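PDB 3U5R: uncharacterized protein from Sinorhizobium meliloti, which is of unknown function but belongs to the thioredoxin-like AhpC/TSA family and may have antioxidant or oxidoreductase activity. Local coordinates for residues Arg37-Val42 / Lys137-Ala142; Phe162-Pro167 / Gly175-Ala180; Phe66-Cys71 / Asn99-Gln104; Ala54-Ser59 / Gly92-Ala97. All coordinates share one frame; numbering follows the deposited sequence.

Contact 1 (Arg37-Val42 / Lys137-Ala142); sequences RAADFV and KAYGAA
Ala-38 opens the contact with its methyl, whose CB stands 3.7 Å from the phenolic oxygen OH of Tyr-139, the last residue of helix 134-139. The backbone of Ala-38 pairs with Arg-154, and its side chain also touches Tyr-150, which ties the loop to strand 146-150 and the turn that follows it. Ala-39 carries the centre. Its carbonyl O takes a short bond of 2.6 Å from Tyr-139 OH, in the carbonyl plane and on a lone pair, with a C=O...O angle of 141°. Its methyl turns the same way: Ala-39 CB lies 3.7 Å from Tyr-139 CE1 and 3.9 Å from Ala-138 CB, packing against both the ring and the last turn of the helix. That helix, part of the thioredoxin-like fold, ends in a Schellman motif with Gly-140 at positive phi as the C-prime residue; Tyr-139 is the last helical residue before it, and its buried ring also lies against Val-64 and Tyr-150 of the central sheet. Asp-40 points away; its OD1 accepts from Phe-41 N at 2.8 Å and from Leu-53 N. Phe-41 turns back in. With CG between its backbone N and carbonyl carbon (chi1 49°), the crowded position, the ring brings CD2 and CE2 to the hydroxyl, which sits at the ring edge and in its plane, 3.9 Å from Phe-41 CE2 to Tyr-139 OH. The two aromatic side chains cross obliquely, Phe-41 CD2 lying 4.4 Å from Tyr-139 CE1.

Contact 2 (Phe162-Pro167 / Gly175-Ala180); sequences FDDARP and GADLRA
Phe-162 O and the carboxylate of Asp-163 receive the start of helix 176-186, fastening it to the loop after strand 156-160. Leu-178 N, in the first turn, gives Phe-162 O a nearly straight bond (3.2 Å, 168°), approaching from above the carbonyl plane. Gly-175 N, at the N-cap position, donates to Asp-163 OD2 over 2.6 Å at 167°, meeting the anti side of the carboxylate; OD2 also accepts from Thr-174 N, while Thr-174 OG1 takes Ala-176 N. The other oxygen, Asp-163 OD1, closes an Asx turn by accepting Ala-165 N at 3.0 Å, so both oxygens are engaged by backbone N-H groups. Arg-166 NH1 reaches Asp-163 O (2.9 Å) and Ala-165 O; both acceptors lie in the guanidinium plane, which fixes its rotation. Asp-164 OD1 and Asp-177 OD2 are like charges 4.3 Å apart; Gln-161 NE2 donates to both, probably easing the repulsion. Gly-175 CA sits over the centre of the Phe-162 ring, 3.5 Å from its centroid, in a CH-pi contact; Leu-178 CD1 meets the ring edge 3.7 Å from Phe-162 CD1. The ring swings there because its CG lies anti to the backbone N (chi1 -176°). Both side chains also touch helix 78-88. Because the helix start gives N-H groups to loop oxygens, the negative charge of Asp-163 is probably stabilised by the nearby helix end.

Contact 3 (Phe66-Cys71 / Asn99-Gln104); sequences FISNRC and NSNDAQ
Ile-67 and Ser-100 are joined by a water: it donates to Ile-67 O at 2.7 Å and accepts from Ser-100 N at 2.7 Å, continuing the pairing of strands 61-66 and 93-99 where their ends diverge. Other contacts across the gap are van der Waals. Ser-100 OG lies at the edge of the Phe-66 ring, in its plane, 3.6 Å from CD1, while its polar partner is Asp-130. The side chains of Asn-69 and Asn-99 cross at about a right angle, their amide planes 55° apart; their ND2 atoms stand 3.7 Å from each other. A chi1 of -176° carries the Asn-99 amide away from its own N. The two residues share outside partners: Tyr-127 OH bonds Asn-69 OD1 and Asn-99 ND2, and Glu-109 OE1 takes the backbone N of Asn-69 and Asn-99 ND2, while its OE2 pairs with Ser-68 OG. Side chains also hold local turns. Asn-99 OD1, bonded by Lys-129 NZ, accepts Asn-101 N at 3.1 Å in an Asx turn. Ser-68 OG accepts Arg-70 N at 3.1 Å and Cys-71 N at 3.0 Å, an ST turn and ST motif leading into helix 72-75. Cys-71 occupies its N-cap, where thioredoxin-like proteins commonly carry a redox-active cysteine. Buried polar groups thus meet through a carboxylate, a phenol, a lysine ammonium and a water, and Glu-109 probably holds the loop before Cys-71.

Contact 4 (Ala54-Ser59 / Gly92-Ala97); sequences AEFKDS and GLAVVA
Phe-56 leans onto Ala-94 of strand 93-99 with its base and one ortho carbon. Its CB is 4.0 Å from Ala-94 CB, and its CG 4.2 Å from the same atom; with CG beside the backbone N and anti to the carbonyl carbon (chi1 -55°) the side chain runs on past that methyl, CD1 coming closest at 3.7 Å from Ala-94 CB. At the tip, Phe-56 CZ reaches Val-96 CB at 4.3 Å, so the ring, oblique to both, spans two residues that face the same way on the strand. One face of the ring is backed by its neighbour Glu-55 CB, and the side chain also touches Leu-62 and Pro-126. Strand 93-99 runs parallel to strand 61-66, joined to it by helix 78-88 in a beta-alpha-beta crossover of the thioredoxin-like sheet; Leu-93 and Val-95 point to that helix, whereas Ala-94 and Val-96 turn the other way, toward Phe-56. The loop comes back through a type I turn, Ser-59 N bonding Phe-56 O at 3.0 Å, and delivers Ser-59 to the start of the strand. There Ser-59 CB packs 3.3 Å from Gly-92 O, and its OG lies 3.5 Å from Ala-94 CB.

Contacts 1 and 4 lie on one face of the mixed sheet of the thioredoxin-like domain, contact 3 at the ends of two of its strands; all three belong to the AhpC/TSA family region. The chain from 37-42 to 137-142 encloses contacts 4 and 3, whose segments alternate. Contacts 3 and 4 sit at opposite ends of the neighbouring strands 61-66 and 93-99, centres about 21 Å apart, yet Ile-67 CD1 touches Ala-97 CB. Contact 1 borders both: Ala-141 and Tyr-139 pack on Phe-66, and Phe-41 on Phe-56. Contact 2 follows in series, about 22 Å centre to centre from contact 1, and probably adds helix 176-186 to the layer containing helix 78-88.

Contact 1 (Arg37-Val42 / Lys137-Ala142)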
loop_
_atom_site.group_PDB
_atom_site.type_symbol
_atom_site.label_atom_id
_atom_site.label_comp_id
_atom_site.label_asym_id
_atom_site.label_seq_id
_atom_site.Cartn_x
_atom_site.Cartn_y
_atom_site.Cartn_z
ATOM N N ARG A 37 -13.550 -6.062 6.340
ATOM C CA ARG A 37 -12.750 -5.442 7.431
ATOM C C ARG A 37 -11.226 -5.570 7.179
ATOM O O ARG A 37 -10.778 -6.556 6.611
ATOM C CB ARG A 37 -13.053 -6.171 8.725
ATOM C CG ARG A 37 -14.314 -5.715 9.350
ATOM C CD ARG A 37 -13.999 -5.484 10.831
ATOM N NE ARG A 37 -13.263 -4.221 11.047
ATOM C CZ ARG A 37 -13.622 -3.324 11.966
ATOM N NH1 ARG A 37 -14.697 -3.553 12.753
ATOM N NH2 ARG A 37 -12.917 -2.206 12.119
ATOM N N ALA A 38 -10.465 -4.556 7.568
ATOM C CA ALA A 38 -9.013 -4.579 7.519
ATOM C C ALA A 38 -8.545 -5.640 8.533
ATOM O O ALA A 38 -8.997 -5.645 9.677
ATOM C CB ALA A 38 -8.506 -3.208 7.963
ATOM N N ALA A 39 -7.681 -6.553 8.111
ATOM C CA ALA A 39 -7.221 -7.588 9.003
ATOM C C ALA A 39 -6.151 -6.958 9.902
ATOM O O ALA A 39 -5.390 -6.055 9.460
ATOM C CB ALA A 39 -6.603 -8.711 8.191
ATOM N N ASP A 40 -6.078 -7.435 11.142
ATOM C CA ASP A 40 -5.126 -6.893 12.077
ATOM C C ASP A 40 -3.749 -7.504 11.797
ATOM O O ASP A 40 -3.645 -8.538 11.124
ATOM C CB ASP A 40 -5.527 -7.087 13.534
ATOM C CG ASP A 40 -4.905 -5.964 14.473
ATOM O OD1 ASP A 40 -3.958 -5.201 14.100
ATOM O OD2 ASP A 40 -5.410 -5.832 15.598
ATOM N N PHE A 41 -2.678 -6.838 12.223
ATOM C CA PHE A 41 -1.340 -7.407 11.975
ATOM C C PHE A 41 -0.454 -6.894 13.089
ATOM O O PHE A 41 -0.839 -5.983 13.840
ATOM C CB PHE A 41 -0.778 -6.894 10.623
ATOM C CG PHE A 41 -0.878 -5.360 10.462
ATOM C CD1 PHE A 41 0.073 -4.516 11.018
ATOM C CD2 PHE A 41 -1.944 -4.790 9.779
ATOM C CE1 PHE A 41 -0.022 -3.114 10.871
ATOM C CE2 PHE A 41 -2.084 -3.400 9.653
ATOM C CZ PHE A 41 -1.100 -2.551 10.215
ATOM N N VAL A 42 0.749 -7.441 13.182
ATOM C CA VAL A 42 1.813 -6.836 13.983
ATOM C C VAL A 42 3.060 -6.973 13.116
ATOM O O VAL A 42 3.411 -8.079 12.718
ATOM C CB VAL A 42 1.951 -7.544 15.344
ATOM C CG1 VAL A 42 1.970 -9.063 15.150
ATOM C CG2 VAL A 42 3.187 -7.072 16.068
ATOM N N LYS A 137 -1.298 -12.523 2.843
ATOM C CA LYS A 137 -2.359 -13.544 2.660
ATOM C C LYS A 137 -3.691 -13.190 3.290
ATOM O O LYS A 137 -4.754 -13.386 2.652
ATOM C CB LYS A 137 -1.903 -14.903 3.219
ATOM C CG LYS A 137 -0.796 -15.591 2.483
ATOM C CD LYS A 137 -0.700 -17.078 3.060
ATOM C CE LYS A 137 0.729 -17.600 3.164
ATOM N NZ LYS A 137 0.790 -18.811 4.084
ATOM N N ALA A 138 -3.673 -12.597 4.499
ATOM C CA ALA A 138 -4.939 -12.169 5.142
ATOM C C ALA A 138 -5.649 -11.031 4.387
ATOM O O ALA A 138 -6.863 -10.995 4.391
ATOM C CB ALA A 138 -4.724 -11.746 6.672
ATOM N N TYR A 139 -4.895 -10.105 3.760
ATOM C CA TYR A 139 -5.515 -8.993 2.993
ATOM C C TYR A 139 -5.935 -9.461 1.618
ATOM O O TYR A 139 -6.816 -8.837 0.993
ATOM C CB TYR A 139 -4.514 -7.785 2.879
ATOM C CG TYR A 139 -4.626 -6.862 4.075
ATOM C CD1 TYR A 139 -4.156 -7.249 5.292
ATOM C CD2 TYR A 139 -5.309 -5.657 4.001
ATOM C CE1 TYR A 139 -4.281 -6.468 6.395
ATOM C CE2 TYR A 139 -5.443 -4.849 5.154
ATOM C CZ TYR A 139 -4.940 -5.264 6.307
ATOM O OH TYR A 139 -5.097 -4.502 7.434
ATOM N N GLY A 140 -5.354 -10.592 1.193
ATOM C CA GLY A 140 -5.533 -11.101 -0.158
ATOM C C GLY A 140 -4.847 -10.196 -1.193
ATOM O O GLY A 140 -5.391 -10.005 -2.294
ATOM N N ALA A 141 -3.665 -9.659 -0.839
ATOM C CA ALA A 141 -2.765 -9.024 -1.797
ATOM C C ALA A 141 -2.217 -10.023 -2.813
ATOM O O ALA A 141 -1.881 -11.183 -2.471
ATOM C CB ALA A 141 -1.574 -8.298 -1.050
ATOM N N ALA A 142 -2.124 -9.581 -4.064
ATOM C CA ALA A 142 -1.632 -10.442 -5.147
ATOM C C ALA A 142 -0.409 -9.861 -5.883
ATOM O O ALA A 142 0.364 -10.596 -6.437
ATOM C CB ALA A 142 -2.729 -10.709 -6.182
#

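Contact 2 (Phe162-Pro167 / Gly175-Ala180)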
loop_
_atom_site.group_PDB
_atom_site.type_symbol
_atom_site.label_atom_id
_atom_site.label_comp_id
_atom_site.label_asym_id
_atom_site.label_seq_id
_atom_site.Cartn_x
_atom_site.Cartn_y
_atom_site.Cartn_z
ATOM N N PHE A 162 -3.430 3.223 -8.270
ATOM C CA PHE A 162 -3.091 4.568 -7.722
ATOM C C PHE A 162 -3.641 5.609 -8.704
ATOM O O PHE A 162 -4.199 6.699 -8.335
ATOM C CB PHE A 162 -1.542 4.585 -7.602
ATOM C CG PHE A 162 -0.958 5.819 -6.982
ATOM C CD1 PHE A 162 -1.256 6.167 -5.663
ATOM C CD2 PHE A 162 -0.030 6.600 -7.705
ATOM C CE1 PHE A 162 -0.681 7.332 -5.068
ATOM C CE2 PHE A 162 0.573 7.757 -7.151
ATOM C CZ PHE A 162 0.270 8.128 -5.802
ATOM N N ASP A 163 -3.462 5.304 -9.990
ATOM C CA ASP A 163 -4.009 6.121 -11.088
ATOM C C ASP A 163 -3.732 5.341 -12.361
ATOM O O ASP A 163 -3.292 4.182 -12.286
ATOM C CB ASP A 163 -3.280 7.480 -11.158
ATOM C CG ASP A 163 -1.727 7.300 -11.255
ATOM O OD1 ASP A 163 -1.247 6.219 -11.755
ATOM O OD2 ASP A 163 -0.979 8.232 -10.844
ATOM N N ASP A 164 -3.891 5.979 -13.519
ATOM C CA ASP A 164 -3.901 5.253 -14.817
ATOM C C ASP A 164 -2.445 5.042 -15.345
ATOM O O ASP A 164 -2.255 4.430 -16.420
ATOM C CB ASP A 164 -4.697 6.058 -15.915
ATOM C CG ASP A 164 -6.256 6.038 -15.742
ATOM O OD1 ASP A 164 -6.808 4.984 -15.329
ATOM O OD2 ASP A 164 -6.962 7.082 -16.113
ATOM N N ALA A 165 -1.431 5.590 -14.661
ATOM C CA ALA A 165 -0.048 5.493 -15.157
ATOM C C ALA A 165 0.472 4.052 -15.057
ATOM O O ALA A 165 0.236 3.311 -14.031
ATOM C CB ALA A 165 0.881 6.466 -14.405
ATOM N N ARG A 166 1.201 3.641 -16.105
ATOM C CA ARG A 166 1.879 2.334 -16.140
ATOM C C ARG A 166 3.272 2.529 -16.727
ATOM O O ARG A 166 3.490 3.495 -17.421
ATOM C CB ARG A 166 1.093 1.324 -17.048
ATOM C CG ARG A 166 -0.405 1.080 -16.591
ATOM C CD ARG A 166 -0.489 0.189 -15.289
ATOM N NE ARG A 166 -1.877 -0.130 -14.896
ATOM C CZ ARG A 166 -2.708 0.632 -14.168
ATOM N NH1 ARG A 166 -2.328 1.846 -13.750
ATOM N NH2 ARG A 166 -3.975 0.190 -13.869
ATOM N N PRO A 167 4.229 1.666 -16.403
ATOM C CA PRO A 167 5.578 1.906 -16.967
ATOM C C PRO A 167 5.503 1.936 -18.508
ATOM O O PRO A 167 4.982 0.976 -19.089
ATOM C CB PRO A 167 6.311 0.659 -16.559
ATOM C CG PRO A 167 5.636 0.299 -15.278
ATOM C CD PRO A 167 4.239 0.561 -15.428
ATOM N N GLY A 175 -1.567 9.990 -8.964
ATOM C CA GLY A 175 -2.306 9.475 -7.820
ATOM C C GLY A 175 -3.785 9.848 -7.806
ATOM O O GLY A 175 -4.450 9.671 -6.782
ATOM N N ALA A 176 -4.323 10.328 -8.928
ATOM C CA ALA A 176 -5.692 10.913 -8.901
ATOM C C ALA A 176 -6.811 9.965 -8.445
ATOM O O ALA A 176 -7.670 10.390 -7.686
ATOM C CB ALA A 176 -6.087 11.583 -10.289
ATOM N N ASP A 177 -6.789 8.693 -8.860
ATOM C CA ASP A 177 -7.815 7.719 -8.397
ATOM C C ASP A 177 -7.805 7.559 -6.869
ATOM O O ASP A 177 -8.870 7.680 -6.221
ATOM C CB ASP A 177 -7.664 6.330 -9.075
ATOM C CG ASP A 177 -7.963 6.353 -10.613
ATOM O OD1 ASP A 177 -7.822 7.419 -11.195
ATOM O OD2 ASP A 177 -8.266 5.301 -11.264
ATOM N N LEU A 178 -6.624 7.333 -6.297
ATOM C CA LEU A 178 -6.513 7.200 -4.840
ATOM C C LEU A 178 -6.805 8.493 -4.124
ATOM O O LEU A 178 -7.505 8.504 -3.115
ATOM C CB LEU A 178 -5.113 6.701 -4.420
ATOM C CG LEU A 178 -4.964 5.498 -3.563
ATOM C CD1 LEU A 178 -3.597 5.555 -2.882
ATOM C CD2 LEU A 178 -6.126 5.200 -2.620
ATOM N N ARG A 179 -6.301 9.600 -4.655
ATOM C CA ARG A 179 -6.609 10.907 -4.079
ATOM C C ARG A 179 -8.094 11.150 -4.036
ATOM O O ARG A 179 -8.605 11.511 -3.015
ATOM C CB ARG A 179 -5.910 12.029 -4.839
ATOM C CG ARG A 179 -4.369 11.982 -4.567
ATOM C CD ARG A 179 -3.598 12.999 -5.557
ATOM N NE ARG A 179 -2.167 13.121 -5.231
ATOM C CZ ARG A 179 -1.652 13.889 -4.282
ATOM N NH1 ARG A 179 -2.388 14.711 -3.554
ATOM N NH2 ARG A 179 -0.326 13.950 -4.175
ATOM N N ALA A 180 -8.787 10.950 -5.154
ATOM C CA ALA A 180 -10.240 11.127 -5.160
ATOM C C ALA A 180 -10.941 10.258 -4.090
ATOM O O ALA A 180 -11.814 10.752 -3.366
ATOM C CB ALA A 180 -10.833 10.885 -6.605
#

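Contact 3 (Phe66-Cys71 / Asn99-Gln104)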
loop_
_atom_site.group_PDB
_atom_site.type_symbol
_atom_site.label_atom_id
_atom_site.label_comp_id
_atom_site.label_asym_id
_atom_site.label_seq_id
_atom_site.Cartn_x
_atom_site.Cartn_y
_atom_site.Cartn_z
ATOM N N PHE A 66 0.661 -2.707 -0.345
ATOM C CA PHE A 66 1.711 -3.721 -0.486
ATOM C C PHE A 66 2.632 -3.305 -1.627
ATOM O O PHE A 66 2.208 -3.212 -2.772
ATOM C CB PHE A 66 1.107 -5.117 -0.746
ATOM C CG PHE A 66 0.331 -5.618 0.423
ATOM C CD1 PHE A 66 0.910 -6.481 1.342
ATOM C CD2 PHE A 66 -0.940 -5.136 0.662
ATOM C CE1 PHE A 66 0.213 -6.900 2.463
ATOM C CE2 PHE A 66 -1.666 -5.551 1.807
ATOM C CZ PHE A 66 -1.092 -6.445 2.680
ATOM N N ILE A 67 3.888 -3.025 -1.310
ATOM C CA ILE A 67 4.804 -2.552 -2.323
ATOM C C ILE A 67 6.106 -3.389 -2.312
ATOM O O ILE A 67 6.175 -4.426 -1.668
ATOM C CB ILE A 67 5.079 -1.028 -2.151
ATOM C CG1 ILE A 67 5.684 -0.712 -0.780
ATOM C CG2 ILE A 67 3.829 -0.248 -2.297
ATOM C CD1 ILE A 67 6.138 0.742 -0.740
ATOM N N SER A 68 7.138 -2.897 -2.986
ATOM C CA SER A 68 8.345 -3.633 -3.222
ATOM C C SER A 68 9.459 -2.542 -3.421
ATOM O O SER A 68 9.146 -1.368 -3.701
ATOM C CB SER A 68 8.185 -4.482 -4.508
ATOM O OG SER A 68 9.442 -4.694 -5.158
ATOM N N ASN A 69 10.711 -2.921 -3.200
ATOM C CA ASN A 69 11.836 -2.029 -3.439
ATOM C C ASN A 69 12.322 -1.993 -4.903
ATOM O O ASN A 69 13.031 -1.043 -5.272
ATOM C CB ASN A 69 13.038 -2.428 -2.539
ATOM C CG ASN A 69 12.705 -2.268 -1.053
ATOM O OD1 ASN A 69 11.884 -1.381 -0.678
ATOM N ND2 ASN A 69 13.253 -3.142 -0.224
ATOM N N ARG A 70 11.978 -2.986 -5.712
ATOM C CA ARG A 70 12.510 -3.052 -7.073
ATOM C C ARG A 70 11.495 -3.306 -8.190
ATOM O O ARG A 70 11.805 -3.056 -9.353
ATOM C CB ARG A 70 13.655 -4.090 -7.167
ATOM C CG ARG A 70 14.543 -3.949 -8.488
ATOM C CD ARG A 70 16.100 -4.181 -8.272
ATOM N NE ARG A 70 16.838 -4.546 -9.512
ATOM C CZ ARG A 70 17.274 -3.693 -10.461
ATOM N NH1 ARG A 70 17.061 -2.379 -10.359
ATOM N NH2 ARG A 70 17.937 -4.151 -11.537
ATOM N N CYS A 71 10.290 -3.769 -7.865
ATOM C CA CYS A 71 9.237 -3.871 -8.881
ATOM C C CYS A 71 9.082 -2.550 -9.754
ATOM O O CYS A 71 8.863 -1.488 -9.216
ATOM C CB CYS A 71 7.890 -4.209 -8.173
ATOM S SG CYS A 71 6.507 -4.049 -9.331
ATOM N N ASN A 99 6.133 -4.709 2.760
ATOM C CA ASN A 99 6.873 -5.433 1.746
ATOM C C ASN A 99 6.763 -6.892 2.168
ATOM O O ASN A 99 7.380 -7.285 3.197
ATOM C CB ASN A 99 8.336 -4.972 1.767
ATOM C CG ASN A 99 9.139 -5.603 0.697
ATOM O OD1 ASN A 99 9.067 -6.838 0.473
ATOM N ND2 ASN A 99 9.890 -4.770 -0.033
ATOM N N SER A 100 5.991 -7.690 1.439
ATOM C CA SER A 100 5.836 -9.114 1.786
ATOM C C SER A 100 6.665 -10.032 0.920
ATOM O O SER A 100 6.511 -11.243 1.025
ATOM C CB SER A 100 4.394 -9.599 1.631
ATOM O OG SER A 100 3.580 -8.723 2.325
ATOM N N ASN A 101 7.547 -9.464 0.098
ATOM C CA ASN A 101 8.271 -10.279 -0.846
ATOM C C ASN A 101 9.394 -11.134 -0.170
ATOM O O ASN A 101 10.097 -10.678 0.748
ATOM C CB ASN A 101 8.858 -9.403 -1.953
ATOM C CG ASN A 101 7.834 -9.000 -3.014
ATOM O OD1 ASN A 101 8.158 -8.241 -3.916
ATOM N ND2 ASN A 101 6.624 -9.492 -2.927
ATOM N N ASP A 102 9.569 -12.350 -0.676
ATOM C CA ASP A 102 10.535 -13.283 -0.089
ATOM C C ASP A 102 11.977 -12.784 -0.304
ATOM O O ASP A 102 12.476 -12.695 -1.450
ATOM C CB ASP A 102 10.302 -14.636 -0.726
ATOM C CG ASP A 102 11.415 -15.658 -0.434
ATOM O OD1 ASP A 102 12.424 -15.372 0.260
ATOM O OD2 ASP A 102 11.246 -16.794 -0.960
ATOM N N ALA A 103 12.643 -12.414 0.793
ATOM C CA ALA A 103 13.864 -11.662 0.634
ATOM C C ALA A 103 15.090 -12.597 0.510
ATOM O O ALA A 103 16.193 -12.116 0.222
ATOM C CB ALA A 103 14.037 -10.686 1.757
ATOM N N GLN A 104 14.892 -13.904 0.721
ATOM C CA GLN A 104 15.942 -14.903 0.427
ATOM C C GLN A 104 16.030 -14.978 -1.092
ATOM O O GLN A 104 17.138 -14.856 -1.651
ATOM C CB GLN A 104 15.616 -16.296 1.001
ATOM C CG GLN A 104 15.272 -16.368 2.487
ATOM C CD GLN A 104 16.439 -15.996 3.418
ATOM O OE1 GLN A 104 16.430 -14.935 4.076
ATOM N NE2 GLN A 104 17.445 -16.873 3.486
HETATM O O HOH W 1 4.954 -6.700 -0.905
#

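Contact 4 (Ala54-Ser59 / Gly92-Ala97)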
loop_
_atom_site.group_PDB
_atom_site.type_symbol
_atom_site.label_atom_id
_atom_site.label_comp_id
_atom_site.label_asym_id
_atom_site.label_seq_id
_atom_site.Cartn_x
_atom_site.Cartn_y
_atom_site.Cartn_z
ATOM N N ALA A 54 -4.078 -0.760 15.859
ATOM C CA ALA A 54 -4.367 0.168 16.953
ATOM C C ALA A 54 -3.469 1.394 16.855
ATOM O O ALA A 54 -3.836 2.435 17.391
ATOM C CB ALA A 54 -4.174 -0.476 18.366
ATOM N N GLU A 55 -2.316 1.290 16.202
ATOM C CA GLU A 55 -1.447 2.468 16.110
ATOM C C GLU A 55 -1.993 3.531 15.160
ATOM O O GLU A 55 -1.524 4.707 15.147
ATOM C CB GLU A 55 -0.018 2.040 15.657
ATOM C CG GLU A 55 0.860 1.685 16.832
ATOM C CD GLU A 55 0.382 0.417 17.608
ATOM O OE1 GLU A 55 0.438 -0.703 17.071
ATOM O OE2 GLU A 55 -0.069 0.549 18.758
ATOM N N PHE A 56 -2.975 3.156 14.346
ATOM C CA PHE A 56 -3.523 4.135 13.377
ATOM C C PHE A 56 -4.926 4.516 13.707
ATOM O O PHE A 56 -5.603 5.134 12.886
ATOM C CB PHE A 56 -3.414 3.530 11.972
ATOM C CG PHE A 56 -1.998 3.108 11.643
ATOM C CD1 PHE A 56 -1.024 4.086 11.311
ATOM C CD2 PHE A 56 -1.625 1.798 11.721
ATOM C CE1 PHE A 56 0.304 3.721 11.072
ATOM C CE2 PHE A 56 -0.270 1.402 11.502
ATOM C CZ PHE A 56 0.685 2.403 11.181
ATOM N N LYS A 57 -5.368 4.187 14.926
ATOM C CA LYS A 57 -6.817 4.212 15.234
ATOM C C LYS A 57 -7.452 5.613 15.108
ATOM O O LYS A 57 -8.628 5.775 14.764
ATOM C CB LYS A 57 -7.033 3.618 16.641
ATOM C CG LYS A 57 -8.509 3.480 17.112
ATOM C CD LYS A 57 -8.639 3.067 18.636
ATOM C CE LYS A 57 -8.039 4.153 19.625
ATOM N NZ LYS A 57 -6.603 3.905 20.064
ATOM N N ASP A 58 -6.683 6.640 15.382
ATOM C CA ASP A 58 -7.233 7.973 15.335
ATOM C C ASP A 58 -7.357 8.567 13.924
ATOM O O ASP A 58 -7.946 9.615 13.799
ATOM C CB ASP A 58 -6.402 8.898 16.215
ATOM C CG ASP A 58 -6.515 8.530 17.721
ATOM O OD1 ASP A 58 -7.562 7.954 18.174
ATOM O OD2 ASP A 58 -5.521 8.791 18.443
ATOM N N SER A 59 -6.810 7.920 12.877
ATOM C CA SER A 59 -6.935 8.437 11.528
ATOM C C SER A 59 -8.215 7.908 10.897
ATOM O O SER A 59 -8.384 6.697 10.798
ATOM C CB SER A 59 -5.743 8.038 10.656
ATOM O OG SER A 59 -4.535 8.511 11.232
ATOM N N GLY A 92 -5.920 13.428 8.037
ATOM C CA GLY A 92 -6.661 12.334 8.615
ATOM C C GLY A 92 -6.403 11.017 7.889
ATOM O O GLY A 92 -6.980 10.023 8.263
ATOM N N LEU A 93 -5.457 10.990 6.936
ATOM C CA LEU A 93 -5.051 9.727 6.322
ATOM C C LEU A 93 -3.804 9.127 7.013
ATOM O O LEU A 93 -2.802 9.841 7.177
ATOM C CB LEU A 93 -4.725 9.971 4.859
ATOM C CG LEU A 93 -4.151 8.750 4.196
ATOM C CD1 LEU A 93 -5.324 7.785 3.924
ATOM C CD2 LEU A 93 -3.489 9.169 2.925
ATOM N N ALA A 94 -3.884 7.866 7.435
ATOM C CA ALA A 94 -2.733 7.079 7.811
ATOM C C ALA A 94 -2.352 6.191 6.635
ATOM O O ALA A 94 -3.225 5.597 6.003
ATOM C CB ALA A 94 -3.045 6.210 9.037
ATOM N N VAL A 95 -1.062 6.087 6.338
ATOM C CA VAL A 95 -0.580 5.167 5.299
ATOM C C VAL A 95 0.318 4.172 5.920
ATOM O O VAL A 95 1.222 4.510 6.715
ATOM C CB VAL A 95 0.196 5.895 4.145
ATOM C CG1 VAL A 95 0.819 4.895 3.153
ATOM C CG2 VAL A 95 -0.736 6.900 3.385
ATOM N N VAL A 96 0.104 2.887 5.600
ATOM C CA VAL A 96 1.070 1.864 6.042
ATOM C C VAL A 96 1.467 1.108 4.840
ATOM O O VAL A 96 0.565 0.536 4.183
ATOM C CB VAL A 96 0.485 0.913 7.102
ATOM C CG1 VAL A 96 -0.887 0.417 6.673
ATOM C CG2 VAL A 96 1.429 -0.254 7.350
ATOM N N ALA A 97 2.779 1.011 4.579
ATOM C CA ALA A 97 3.269 0.188 3.497
ATOM C C ALA A 97 3.890 -1.095 3.971
ATOM O O ALA A 97 4.528 -1.097 5.003
ATOM C CB ALA A 97 4.319 0.986 2.645
#